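Local coordinates for protein ABC transporter (Caldanaerobius, PDB 4G68) that probably binds xylan-derived oligosaccharides outside the cell as the solute-binding component of an ABC transporter, at residues W205-I210 against E419-Q424; L212-V217 against A239-D244; V217-D222 against Q233-A238. All coordinates share one frame; numbering follows the deposited sequence.

How the interactions relate
All three contacts lie on the same side of the chain's centre and are chained by two helices: 201-215 serves interactions 1 and 2, and 233-248 serves interactions 2 and 3. Interaction 1 is the buried one, an aromatic pair with a bridging water; interaction 2 is partly buried and ionic, a single salt bridge; interaction 3, also partly buried, is apolar and covers the most surface, 151 Å² against 93 and 80 Å². The centres sit 7 to 9 Å apart. Phe235 O in helix 233-248 bonds Tyr207 OH, tying interaction 3 to interaction 1, while the segments of interactions 2 and 3 meet at Val217, where helix 201-215 gives way to helix 217-224.

Interaction 1. Residues W205-I210 against E419-Q424; sequences WYYDMI and EEYSKQ
The Tyr207 ring receives Tyr421 OH over one face, 3.4 Å above the plane and displaced toward the rim, and has Asp208 OD1 in plane at its edge. The Tyr421 ring is met differently: Tyr207 OH lies at its edge, near the ring plane, 3.4 Å from Tyr421 CE2. With planes at 57° and centroids 5.1 Å apart, the pair is oblique. Both rings have CG anti to the backbone N (chi1 174° in Tyr207, 167° in Tyr421), which sends them toward each other from opposite directions across segments whose nearest CA atoms, those of Tyr207 and Tyr421, are 11.7 Å apart. In this bacterial extracellular solute-binding protein the contact joins helix 201-215 to helix 418-429 near the C-terminus, with Val408 of helix 398-412 against Tyr207 and Leu411 of the same helix against Tyr421. The hydroxyls, 3.8 Å apart, are bridged by water 1, which donates to Tyr207 OH at 2.7 Å and lies 3.1 Å from Tyr421 OH. Tyr207 OH, on a buried residue, also hydrogen-bonds Phe235 O of helix 233-248.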
ATOM      1  N   TRP C 205      -3.499   6.552   5.109  1.00 19.30           N
ATOM      2  CA  TRP C 205      -3.124   7.078   3.726  1.00 21.81           C
ATOM      3  C   TRP C 205      -3.463   8.551   3.368  1.00 22.78           C
ATOM      4  O   TRP C 205      -2.606   9.320   2.801  1.00 26.32           O
ATOM      5  CB  TRP C 205      -3.659   6.120   2.653  1.00 21.05           C
ATOM      6  CG  TRP C 205      -2.753   4.937   2.533  1.00 21.95           C
ATOM      7  CD1 TRP C 205      -2.455   3.991   3.524  1.00 22.47           C
ATOM      8  CD2 TRP C 205      -1.910   4.571   1.390  1.00 20.43           C
ATOM      9  NE1 TRP C 205      -1.469   3.125   3.087  1.00 21.17           N
ATOM     10  CE2 TRP C 205      -1.104   3.418   1.824  1.00 22.35           C
ATOM     11  CE3 TRP C 205      -1.698   5.100   0.129  1.00 19.62           C
ATOM     12  CZ2 TRP C 205      -0.213   2.787   0.965  1.00 21.21           C
ATOM     13  CZ3 TRP C 205      -0.811   4.484  -0.720  1.00 21.13           C
ATOM     14  CH2 TRP C 205      -0.061   3.361  -0.314  1.00 21.84           C
ATOM     15  N   TYR C 206      -4.714   8.944   3.650  1.00 23.75           N
ATOM     16  CA  TYR C 206      -5.175  10.291   3.415  1.00 21.77           C
ATOM     17  C   TYR C 206      -4.335  11.229   4.238  1.00 21.95           C
ATOM     18  O   TYR C 206      -3.794  12.203   3.678  1.00 19.61           O
ATOM     19  CB  TYR C 206      -6.675  10.431   3.805  1.00 23.40           C
ATOM     20  CG  TYR C 206      -7.680   9.801   2.899  1.00 24.34           C
ATOM     21  CD1 TYR C 206      -8.721  10.578   2.388  1.00 28.60           C
ATOM     22  CD2 TYR C 206      -7.703   8.420   2.646  1.00 22.07           C
ATOM     23  CE1 TYR C 206      -9.680  10.029   1.576  1.00 24.86           C
ATOM     24  CE2 TYR C 206      -8.697   7.848   1.846  1.00 25.85           C
ATOM     25  CZ  TYR C 206      -9.688   8.671   1.333  1.00 22.76           C
ATOM     26  OH  TYR C 206     -10.685   8.184   0.491  1.00 26.35           O
ATOM     27  N   TYR C 207      -4.195  10.939   5.547  1.00 22.99           N
ATOM     28  CA  TYR C 207      -3.463  11.877   6.432  1.00 20.71           C
ATOM     29  C   TYR C 207      -1.989  11.941   6.068  1.00 20.63           C
ATOM     30  O   TYR C 207      -1.426  13.012   5.900  1.00 25.10           O
ATOM     31  CB  TYR C 207      -3.567  11.477   7.956  1.00 22.15           C
ATOM     32  CG  TYR C 207      -2.686  12.382   8.727  1.00 22.01           C
ATOM     33  CD1 TYR C 207      -3.159  13.613   9.185  1.00 25.93           C
ATOM     34  CD2 TYR C 207      -1.335  12.088   8.893  1.00 24.29           C
ATOM     35  CE1 TYR C 207      -2.290  14.508   9.836  1.00 26.15           C
ATOM     36  CE2 TYR C 207      -0.463  12.970   9.494  1.00 25.06           C
ATOM     37  CZ  TYR C 207      -0.945  14.172   9.997  1.00 26.82           C
ATOM     38  OH  TYR C 207      -0.051  15.007  10.641  1.00 30.57           O
ATOM     39  N   ASP C 208      -1.338  10.772   5.981  1.00 21.09           N
ATOM     40  CA  ASP C 208       0.050  10.722   5.445  1.00 20.61           C
ATOM     41  C   ASP C 208       0.289  11.542   4.181  1.00 21.15           C
ATOM     42  O   ASP C 208       1.265  12.315   4.116  1.00 20.92           O
ATOM     43  CB  ASP C 208       0.494   9.287   5.183  1.00 20.38           C
ATOM     44  CG  ASP C 208       0.540   8.451   6.429  1.00 22.40           C
ATOM     45  OD1 ASP C 208       0.247   8.990   7.485  1.00 24.62           O
ATOM     46  OD2 ASP C 208       0.834   7.225   6.347  1.00 25.65           O
ATOM     47  N   MET C 209      -0.592  11.353   3.185  1.00 20.69           N
ATOM     48  CA  MET C 209      -0.425  12.069   1.907  1.00 21.56           C
ATOM     49  C   MET C 209      -0.473  13.564   2.117  1.00 21.91           C
ATOM     50  O   MET C 209       0.331  14.297   1.533  1.00 26.02           O
ATOM     51  CB  MET C 209      -1.487  11.730   0.847  1.00 21.26           C
ATOM     52  CG  MET C 209      -1.703  12.967  -0.083  1.00 17.47           C
ATOM     53  SD  MET C 209      -0.267  13.144  -1.196  1.00 25.40           S
ATOM     54  CE  MET C 209      -0.151  11.411  -1.681  1.00 13.50           C
ATOM     55  N   ILE C 210      -1.454  14.004   2.909  1.00 22.94           N
ATOM     56  CA  ILE C 210      -1.631  15.410   3.146  1.00 19.16           C
ATOM     57  C   ILE C 210      -0.409  15.955   3.889  1.00 20.07           C
ATOM     58  O   ILE C 210       0.139  16.979   3.441  1.00 22.64           O
ATOM     59  CB  ILE C 210      -2.981  15.764   3.848  1.00 20.15           C
ATOM     60  CG1 ILE C 210      -4.205  15.189   3.077  1.00 24.13           C
ATOM     61  CG2 ILE C 210      -3.046  17.289   4.058  1.00 21.36           C
ATOM     62  CD1 ILE C 210      -5.481  15.014   3.974  1.00 19.38           C
ATOM     63  N   GLU C 419      -4.485  20.098  17.036  1.00 38.44           N
ATOM     64  CA  GLU C 419      -3.460  20.475  18.006  1.00 40.73           C
ATOM     65  C   GLU C 419      -3.252  19.361  19.034  1.00 41.35           C
ATOM     66  O   GLU C 419      -2.125  18.995  19.329  1.00 41.00           O
ATOM     67  CB  GLU C 419      -3.820  21.804  18.658  1.00 46.29           C
ATOM     68  CG  GLU C 419      -3.667  23.026  17.730  1.00 47.73           C
ATOM     69  CD  GLU C 419      -4.852  23.281  16.774  1.00 52.79           C
ATOM     70  OE1 GLU C 419      -5.983  22.773  17.014  1.00 48.46           O
ATOM     71  OE2 GLU C 419      -4.632  24.030  15.771  1.00 47.20           O
ATOM     72  N   GLU C 420      -4.337  18.774  19.531  1.00 46.32           N
ATOM     73  CA  GLU C 420      -4.231  17.625  20.429  1.00 46.61           C
ATOM     74  C   GLU C 420      -3.693  16.428  19.692  1.00 51.45           C
ATOM     75  O   GLU C 420      -2.962  15.612  20.271  1.00 61.28           O
ATOM     76  CB  GLU C 420      -5.561  17.298  21.107  1.00 51.02           C
ATOM     77  CG  GLU C 420      -5.728  18.020  22.443  1.00 51.94           C
ATOM     78  CD  GLU C 420      -4.611  17.648  23.415  1.00 57.68           C
ATOM     79  OE1 GLU C 420      -4.355  16.427  23.604  1.00 54.56           O
ATOM     80  OE2 GLU C 420      -3.965  18.566  23.984  1.00 64.69           O
ATOM     81  N   TYR C 421      -4.038  16.334  18.409  1.00 43.02           N
ATOM     82  CA  TYR C 421      -3.515  15.270  17.589  1.00 39.31           C
ATOM     83  C   TYR C 421      -2.006  15.287  17.582  1.00 31.76           C
ATOM     84  O   TYR C 421      -1.413  14.286  17.846  1.00 35.35           O
ATOM     85  CB  TYR C 421      -4.016  15.369  16.163  1.00 38.78           C
ATOM     86  CG  TYR C 421      -3.250  14.461  15.247  1.00 34.82           C
ATOM     87  CD1 TYR C 421      -3.483  13.087  15.243  1.00 31.77           C
ATOM     88  CD2 TYR C 421      -2.264  14.978  14.401  1.00 35.63           C
ATOM     89  CE1 TYR C 421      -2.773  12.245  14.401  1.00 31.50           C
ATOM     90  CE2 TYR C 421      -1.550  14.140  13.559  1.00 34.97           C
ATOM     91  CZ  TYR C 421      -1.808  12.787  13.576  1.00 31.45           C
ATOM     92  OH  TYR C 421      -1.072  12.002  12.751  1.00 34.83           O
ATOM     93  N   SER C 422      -1.417  16.445  17.271  1.00 40.43           N
ATOM     94  CA  SER C 422       0.010  16.567  17.073  1.00 38.58           C
ATOM     95  C   SER C 422       0.768  16.432  18.383  1.00 41.68           C
ATOM     96  O   SER C 422       1.847  15.839  18.382  1.00 43.59           O
ATOM     97  CB  SER C 422       0.385  17.860  16.358  1.00 35.07           C
ATOM     98  OG  SER C 422      -0.215  17.938  15.076  1.00 34.06           O
ATOM     99  N   LYS C 423       0.188  16.971  19.473  1.00 43.55           N
ATOM    100  CA  LYS C 423       0.722  16.835  20.849  1.00 42.42           C
ATOM    101  C   LYS C 423       0.841  15.383  21.276  1.00 39.66           C
ATOM    102  O   LYS C 423       1.891  14.972  21.798  1.00 42.64           O
ATOM    103  CB  LYS C 423      -0.172  17.554  21.869  1.00 46.99           C
ATOM    104  CG  LYS C 423      -0.059  19.072  21.870  1.00 53.09           C
ATOM    105  CD  LYS C 423       0.953  19.580  22.899  1.00 52.78           C
ATOM    106  CE  LYS C 423       0.667  21.026  23.267  1.00 49.77           C
ATOM    107  NZ  LYS C 423       1.250  21.969  22.274  1.00 54.60           N
ATOM    108  N   GLN C 424      -0.248  14.633  21.071  1.00 36.45           N
ATOM    109  CA  GLN C 424      -0.313  13.226  21.393  1.00 35.52           C
ATOM    110  C   GLN C 424       0.561  12.345  20.481  1.00 38.94           C
ATOM    111  O   GLN C 424       0.993  11.275  20.906  1.00 42.28           O
ATOM    112  CB  GLN C 424      -1.756  12.732  21.428  1.00 39.14           C
ATOM    113  CG  GLN C 424      -2.546  13.281  22.608  1.00 42.05           C
ATOM    114  CD  GLN C 424      -3.940  12.710  22.721  1.00 42.71           C
ATOM    115  OE1 GLN C 424      -4.139  11.491  22.647  1.00 50.23           O
ATOM    116  NE2 GLN C 424      -4.912  13.580  22.920  1.00 42.29           N
TER
HETATM  117  O   HOH W   1       1.521  13.633  12.277  1.00 15.41           O

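Interaction 2. Residues L212-V217 against A239-D244; sequences LREGGV and AQKLQD
Glu214 and Lys241 form the ionic part of this contact: Lys241 NZ donates to Glu214 OE2 at 2.9 Å in a salt bridge. The ammonium approaches on the syn side of that oxygen but 30° out of the carboxylate plane, and it is not shared evenly, since Glu214 OE1 is 3.8 Å from Lys241 NZ. The two side chains cross obliquely. Both have CG anti to the carbonyl carbon, and both bend at chi2; in Lys241 a further turn at chi4 (78°) brings NZ back to the carboxylate.

Van der Waals contact accompanies the bridge: Lys241 CG lies 3.5 Å from Glu214 OE2, and CD and CE follow the same oxygen at slightly greater range, so the lysine chain curls around OE2. Ile305, from a loop, is an apolar neighbour touching both side chains.

Within the solute-binding protein fold, this joins the C-terminal end of helix 201-215 to the middle of helix 233-248. Between these two segments the nearest CA atoms, of Glu214 and Lys241, are 9.7 Å apart, and the long side chains span that distance; the helices come closer at Ala234, which packs on Glu214 and Gly215.

Each segment also has hydrogen bonds of its own. Gly216 N bonds Leu212 O at 3.0 Å in the last turn of helix 201-215. Gly216 then leaves helical geometry with a positive phi of 79° and takes the N-cap position of helix 217-224. On the other helix, Gln240 NE2 donates to Asp244 OD1 at 2.9 Å, one turn along. Gln240 NE2 comes from above the Asp244 carboxylate plane, and Asp244 OD1 lies close to the Gln240 amide plane.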
ATOM      1  N   LEU C 212       2.555  14.796   3.662  1.00 21.47           N
ATOM      2  CA  LEU C 212       3.659  14.901   2.618  1.00 20.68           C
ATOM      3  C   LEU C 212       3.546  16.125   1.745  1.00 23.61           C
ATOM      4  O   LEU C 212       4.559  16.822   1.431  1.00 23.86           O
ATOM      5  CB  LEU C 212       3.726  13.646   1.796  1.00 19.93           C
ATOM      6  CG  LEU C 212       4.810  13.287   0.799  1.00 21.90           C
ATOM      7  CD1 LEU C 212       4.326  12.064   0.026  1.00 23.76           C
ATOM      8  CD2 LEU C 212       5.053  14.328  -0.240  1.00 23.05           C
ATOM      9  N   ARG C 213       2.305  16.468   1.397  1.00 25.28           N
ATOM     10  CA  ARG C 213       2.082  17.695   0.669  1.00 25.79           C
ATOM     11  C   ARG C 213       2.367  18.956   1.506  1.00 25.89           C
ATOM     12  O   ARG C 213       2.928  19.896   0.959  1.00 28.34           O
ATOM     13  CB  ARG C 213       0.683  17.729   0.110  1.00 25.94           C
ATOM     14  CG  ARG C 213       0.515  16.684  -0.956  1.00 25.35           C
ATOM     15  CD  ARG C 213       0.865  17.222  -2.276  1.00 22.56           C
ATOM     16  NE  ARG C 213       0.476  16.299  -3.366  1.00 25.40           N
ATOM     17  CZ  ARG C 213       1.265  15.349  -3.887  1.00 23.94           C
ATOM     18  NH1 ARG C 213       2.512  15.200  -3.424  1.00 20.66           N
ATOM     19  NH2 ARG C 213       0.830  14.596  -4.919  1.00 25.06           N
ATOM     20  N   GLU C 214       2.015  18.952   2.802  1.00 24.50           N
ATOM     21  CA  GLU C 214       2.192  20.157   3.691  1.00 22.66           C
ATOM     22  C   GLU C 214       3.651  20.435   4.066  1.00 25.51           C
ATOM     23  O   GLU C 214       4.113  21.598   4.098  1.00 22.09           O
ATOM     24  CB  GLU C 214       1.393  20.057   4.990  1.00 23.33           C
ATOM     25  CG  GLU C 214      -0.150  20.021   4.897  1.00 25.07           C
ATOM     26  CD  GLU C 214      -0.788  21.398   4.686  1.00 27.90           C
ATOM     27  OE1 GLU C 214      -0.153  22.280   4.051  1.00 29.57           O
ATOM     28  OE2 GLU C 214      -1.959  21.584   5.108  1.00 27.05           O
ATOM     29  N   GLY C 215       4.377  19.370   4.370  1.00 25.81           N
ATOM     30  CA  GLY C 215       5.720  19.481   4.978  1.00 23.53           C
ATOM     31  C   GLY C 215       6.878  19.075   4.072  1.00 28.47           C
ATOM     32  O   GLY C 215       8.009  19.439   4.356  1.00 27.59           O
ATOM     33  N   GLY C 216       6.597  18.333   2.990  1.00 25.14           N
ATOM     34  CA  GLY C 216       7.613  17.681   2.151  1.00 25.46           C
ATOM     35  C   GLY C 216       8.195  16.382   2.701  1.00 25.24           C
ATOM     36  O   GLY C 216       7.942  16.049   3.847  1.00 20.79           O
ATOM     37  N   VAL C 217       9.011  15.667   1.878  1.00 22.11           N
ATOM     38  CA  VAL C 217       9.507  14.339   2.217  1.00 23.75           C
ATOM     39  C   VAL C 217      10.469  14.296   3.401  1.00 22.76           C
ATOM     40  O   VAL C 217      10.503  13.283   4.156  1.00 20.88           O
ATOM     41  CB  VAL C 217      10.047  13.523   0.996  1.00 23.74           C
ATOM     42  CG1 VAL C 217      11.293  14.118   0.369  1.00 27.54           C
ATOM     43  CG2 VAL C 217      10.205  12.057   1.364  1.00 26.61           C
ATOM     44  N   ALA C 239      -3.702  17.671   9.650  1.00 26.52           N
ATOM     45  CA  ALA C 239      -4.811  17.098  10.419  1.00 23.59           C
ATOM     46  C   ALA C 239      -6.019  18.018  10.213  1.00 27.41           C
ATOM     47  O   ALA C 239      -7.129  17.556   9.901  1.00 25.53           O
ATOM     48  CB  ALA C 239      -4.451  16.947  11.883  1.00 24.34           C
ATOM     49  N   GLN C 240      -5.783  19.319  10.324  1.00 29.94           N
ATOM     50  CA  GLN C 240      -6.837  20.289  10.042  1.00 32.72           C
ATOM     51  C   GLN C 240      -7.442  19.997   8.646  1.00 32.29           C
ATOM     52  O   GLN C 240      -8.653  19.849   8.524  1.00 34.31           O
ATOM     53  CB  GLN C 240      -6.328  21.735  10.146  1.00 34.08           C
ATOM     54  CG  GLN C 240      -7.414  22.795   9.928  1.00 35.85           C
ATOM     55  CD  GLN C 240      -8.601  22.573  10.824  1.00 38.97           C
ATOM     56  OE1 GLN C 240      -8.536  22.794  12.031  1.00 41.82           O
ATOM     57  NE2 GLN C 240      -9.692  22.099  10.242  1.00 43.41           N
ATOM     58  N   LYS C 241      -6.599  19.889   7.621  1.00 31.20           N
ATOM     59  CA  LYS C 241      -7.120  19.550   6.272  1.00 31.31           C
ATOM     60  C   LYS C 241      -7.858  18.215   6.102  1.00 28.91           C
ATOM     61  O   LYS C 241      -8.707  18.110   5.198  1.00 29.40           O
ATOM     62  CB  LYS C 241      -6.031  19.656   5.213  1.00 30.81           C
ATOM     63  CG  LYS C 241      -5.436  21.046   5.096  1.00 33.68           C
ATOM     64  CD  LYS C 241      -5.492  21.446   3.658  1.00 34.91           C
ATOM     65  CE  LYS C 241      -5.204  22.920   3.426  1.00 37.61           C
ATOM     66  NZ  LYS C 241      -3.750  23.210   3.504  1.00 33.03           N
ATOM     67  N   LEU C 242      -7.511  17.184   6.889  1.00 28.22           N
ATOM     68  CA  LEU C 242      -8.238  15.904   6.844  1.00 29.54           C
ATOM     69  C   LEU C 242      -9.689  16.132   7.366  1.00 27.75           C
ATOM     70  O   LEU C 242     -10.687  15.647   6.760  1.00 24.02           O
ATOM     71  CB  LEU C 242      -7.522  14.877   7.743  1.00 29.09           C
ATOM     72  CG  LEU C 242      -7.230  13.420   7.320  1.00 26.74           C
ATOM     73  CD1 LEU C 242      -7.572  12.490   8.494  1.00 25.55           C
ATOM     74  CD2 LEU C 242      -8.006  12.977   6.105  1.00 29.21           C
ATOM     75  N   GLN C 243      -9.792  16.875   8.482  1.00 27.09           N
ATOM     76  CA  GLN C 243     -11.111  17.213   9.117  1.00 29.45           C
ATOM     77  C   GLN C 243     -12.018  18.090   8.206  1.00 28.33           C
ATOM     78  O   GLN C 243     -13.259  17.943   8.187  1.00 31.25           O
ATOM     79  CB  GLN C 243     -10.951  17.804  10.571  1.00 26.21           C
ATOM     80  CG  GLN C 243     -10.422  16.742  11.574  1.00 28.15           C
ATOM     81  CD  GLN C 243     -10.679  17.061  13.052  1.00 28.17           C
ATOM     82  OE1 GLN C 243     -10.961  16.164  13.907  1.00 20.52           O
ATOM     83  NE2 GLN C 243     -10.629  18.355  13.358  1.00 23.05           N
ATOM     84  N   ASP C 244     -11.381  19.006   7.477  1.00 29.08           N
ATOM     85  CA  ASP C 244     -12.000  19.749   6.372  1.00 30.86           C
ATOM     86  C   ASP C 244     -12.737  18.849   5.363  1.00 33.35           C
ATOM     87  O   ASP C 244     -13.892  19.124   4.950  1.00 32.04           O
ATOM     88  CB  ASP C 244     -10.918  20.572   5.675  1.00 30.90           C
ATOM     89  CG  ASP C 244     -10.434  21.727   6.550  1.00 30.82           C
ATOM     90  OD1 ASP C 244     -11.015  21.876   7.642  1.00 28.22           O
ATOM     91  OD2 ASP C 244      -9.514  22.475   6.145  1.00 32.15           O
TER

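Interaction 3. Residues V217-D222 against Q233-A238; sequences VQLTRD and QAFTDA
Leu219 and Thr220 meet Ala234 and Phe235 in the close-packed part of this contact. Leu219 CG is anti to the backbone N (chi1 172°), and its branch CD2 reaches Ala234 CB at 3.8 Å. The other half is made by the Phe235 ring: its CZ lies 3.9 Å from Thr220 CA, which sits at the ring edge in the ring plane, and 4.0 Å from Leu219 O, which approaches obliquely. Thr220 OG1 is 4.1 Å from Phe235 CE1, the two side chains crossing at about a right angle. Phe235 therefore abuts the backbone of helix 217-224 with its rim, while Trp392 meets the same ring at an inclination of about 50° between planes.

The outward side is looser and polar. Gln218 is exposed and takes no part in the packing; within its own helix its NE2 donates to Asp222 OD1 at 3.0 Å, coming from above the carboxylate plane. Arg221 and Gln233 have CB directed away from the opposing segment. Even the packed side is only partly shielded, for Leu219 and Ala234 remain partly exposed whereas Thr220 and Phe235 are buried.

The axes of the short segments come no closer than 11.6 Å and cross at -96°, nearly perpendicular, consistent with a small touching region, two adjacent residues on each helix. This is local helix-to-helix packing between helix 217-224 and the start of helix 233-248, two neighbours in sequence in a protein of the bacterial extracellular solute-binding family.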
ATOM      1  N   VAL C 217       9.011  15.667   1.878  1.00 22.11           N
ATOM      2  CA  VAL C 217       9.507  14.339   2.217  1.00 23.75           C
ATOM      3  C   VAL C 217      10.469  14.296   3.401  1.00 22.76           C
ATOM      4  O   VAL C 217      10.503  13.283   4.156  1.00 20.88           O
ATOM      5  CB  VAL C 217      10.047  13.523   0.996  1.00 23.74           C
ATOM      6  CG1 VAL C 217      11.293  14.118   0.369  1.00 27.54           C
ATOM      7  CG2 VAL C 217      10.205  12.057   1.364  1.00 26.61           C
ATOM      8  N   GLN C 218      11.340  15.315   3.464  1.00 24.60           N
ATOM      9  CA  GLN C 218      12.394  15.318   4.437  1.00 26.29           C
ATOM     10  C   GLN C 218      11.777  15.423   5.837  1.00 27.07           C
ATOM     11  O   GLN C 218      12.227  14.754   6.777  1.00 30.20           O
ATOM     12  CB  GLN C 218      13.415  16.449   4.201  1.00 30.33           C
ATOM     13  CG  GLN C 218      14.686  16.260   5.015  1.00 31.75           C
ATOM     14  CD  GLN C 218      15.265  14.856   4.811  1.00 36.45           C
ATOM     15  OE1 GLN C 218      15.481  14.419   3.671  1.00 35.98           O
ATOM     16  NE2 GLN C 218      15.449  14.110   5.910  1.00 36.34           N
ATOM     17  N   LEU C 219      10.743  16.238   5.990  1.00 25.14           N
ATOM     18  CA  LEU C 219      10.189  16.479   7.319  1.00 24.91           C
ATOM     19  C   LEU C 219       9.412  15.266   7.862  1.00 23.55           C
ATOM     20  O   LEU C 219       9.428  15.028   9.076  1.00 21.13           O
ATOM     21  CB  LEU C 219       9.308  17.745   7.339  1.00 25.40           C
ATOM     22  CG  LEU C 219       8.493  18.045   8.629  1.00 26.89           C
ATOM     23  CD1 LEU C 219       9.396  18.325   9.841  1.00 26.36           C
ATOM     24  CD2 LEU C 219       7.509  19.196   8.402  1.00 25.93           C
ATOM     25  N   THR C 220       8.655  14.563   6.979  1.00 21.23           N
ATOM     26  CA  THR C 220       8.055  13.293   7.311  1.00 21.11           C
ATOM     27  C   THR C 220       9.145  12.286   7.774  1.00 23.37           C
ATOM     28  O   THR C 220       9.065  11.713   8.884  1.00 20.35           O
ATOM     29  CB  THR C 220       7.298  12.734   6.088  1.00 24.07           C
ATOM     30  OG1 THR C 220       6.049  13.444   5.950  1.00 20.91           O
ATOM     31  CG2 THR C 220       7.036  11.249   6.246  1.00 20.29           C
ATOM     32  N   ARG C 221      10.174  12.131   6.946  1.00 25.63           N
ATOM     33  CA  ARG C 221      11.235  11.154   7.232  1.00 26.37           C
ATOM     34  C   ARG C 221      11.812  11.439   8.626  1.00 29.28           C
ATOM     35  O   ARG C 221      11.912  10.535   9.433  1.00 28.54           O
ATOM     36  CB  ARG C 221      12.293  11.167   6.136  1.00 30.00           C
ATOM     37  CG  ARG C 221      11.848  10.480   4.833  1.00 27.43           C
ATOM     38  CD  ARG C 221      13.088  10.219   3.935  1.00 28.99           C
ATOM     39  NE  ARG C 221      12.965  10.159   2.452  1.00 27.09           N
ATOM     40  CZ  ARG C 221      12.609   9.074   1.745  1.00 30.10           C
ATOM     41  NH1 ARG C 221      12.209   7.924   2.318  1.00 27.52           N
ATOM     42  NH2 ARG C 221      12.592   9.197   0.416  1.00 25.14           N
ATOM     43  N   ASP C 222      12.093  12.713   8.895  1.00 29.72           N
ATOM     44  CA  ASP C 222      12.701  13.198  10.138  1.00 30.00           C
ATOM     45  C   ASP C 222      11.817  13.019  11.364  1.00 29.76           C
ATOM     46  O   ASP C 222      12.320  12.725  12.446  1.00 30.56           O
ATOM     47  CB  ASP C 222      13.110  14.680   9.994  1.00 31.70           C
ATOM     48  CG  ASP C 222      14.338  14.857   9.161  1.00 33.10           C
ATOM     49  OD1 ASP C 222      14.990  13.816   8.896  1.00 37.14           O
ATOM     50  OD2 ASP C 222      14.680  16.008   8.799  1.00 29.56           O
ATOM     51  N   GLN C 233       3.712  22.554  12.818  1.00 39.76           N
ATOM     52  CA  GLN C 233       2.528  23.147  12.156  1.00 39.24           C
ATOM     53  C   GLN C 233       2.085  22.405  10.870  1.00 36.45           C
ATOM     54  O   GLN C 233       0.859  22.212  10.590  1.00 32.57           O
ATOM     55  CB  GLN C 233       2.789  24.621  11.815  1.00 38.63           C
ATOM     56  CG  GLN C 233       1.523  25.408  11.503  1.00 38.50           C
ATOM     57  CD  GLN C 233       0.562  25.399  12.670  1.00 39.49           C
ATOM     58  OE1 GLN C 233      -0.592  24.989  12.541  1.00 43.91           O
ATOM     59  NE2 GLN C 233       1.042  25.840  13.827  1.00 41.72           N
ATOM     60  N   ALA C 234       3.084  22.007  10.083  1.00 35.57           N
ATOM     61  CA  ALA C 234       2.805  21.306   8.832  1.00 31.19           C
ATOM     62  C   ALA C 234       1.895  20.115   9.063  1.00 28.41           C
ATOM     63  O   ALA C 234       1.039  19.878   8.233  1.00 24.28           O
ATOM     64  CB  ALA C 234       4.090  20.881   8.128  1.00 30.25           C
ATOM     65  N   PHE C 235       2.123  19.380  10.163  1.00 26.28           N
ATOM     66  CA  PHE C 235       1.431  18.113  10.499  1.00 26.58           C
ATOM     67  C   PHE C 235       0.087  18.405  11.160  1.00 27.40           C
ATOM     68  O   PHE C 235      -0.880  17.697  10.927  1.00 26.51           O
ATOM     69  CB  PHE C 235       2.260  17.242  11.469  1.00 28.70           C
ATOM     70  CG  PHE C 235       3.401  16.477  10.836  1.00 29.33           C
ATOM     71  CD1 PHE C 235       3.781  16.671   9.494  1.00 31.38           C
ATOM     72  CD2 PHE C 235       4.127  15.561  11.595  1.00 31.44           C
ATOM     73  CE1 PHE C 235       4.835  15.947   8.935  1.00 31.53           C
ATOM     74  CE2 PHE C 235       5.179  14.821  11.019  1.00 26.47           C
ATOM     75  CZ  PHE C 235       5.529  15.006   9.710  1.00 28.11           C
ATOM     76  N   THR C 236       0.045  19.415  12.030  1.00 25.93           N
ATOM     77  CA  THR C 236      -1.229  19.906  12.543  1.00 24.17           C
ATOM     78  C   THR C 236      -2.091  20.362  11.334  1.00 27.38           C
ATOM     79  O   THR C 236      -3.213  19.812  11.101  1.00 28.22           O
ATOM     80  CB  THR C 236      -1.043  21.040  13.584  1.00 26.54           C
ATOM     81  OG1 THR C 236      -0.020  20.655  14.505  1.00 27.21           O
ATOM     82  CG2 THR C 236      -2.330  21.271  14.402  1.00 20.15           C
ATOM     83  N   ASP C 237      -1.539  21.288  10.541  1.00 28.88           N
ATOM     84  CA  ASP C 237      -2.161  21.769   9.292  1.00 30.03           C
ATOM     85  C   ASP C 237      -2.667  20.649   8.397  1.00 28.60           C
ATOM     86  O   ASP C 237      -3.703  20.816   7.797  1.00 27.03           O
ATOM     87  CB  ASP C 237      -1.222  22.633   8.460  1.00 31.06           C
ATOM     88  CG  ASP C 237      -1.085  24.082   8.983  1.00 35.14           C
ATOM     89  OD1 ASP C 237      -1.842  24.532   9.900  1.00 32.14           O
ATOM     90  OD2 ASP C 237      -0.192  24.777   8.423  1.00 35.27           O
ATOM     91  N   ALA C 238      -1.924  19.527   8.292  1.00 30.64           N
ATOM     92  CA  ALA C 238      -2.472  18.323   7.618  1.00 24.77           C
ATOM     93  C   ALA C 238      -3.721  17.727   8.324  1.00 26.92           C
ATOM     94  O   ALA C 238      -4.697  17.327   7.672  1.00 25.31           O
ATOM     95  CB  ALA C 238      -1.391  17.254   7.406  1.00 26.49           C
TER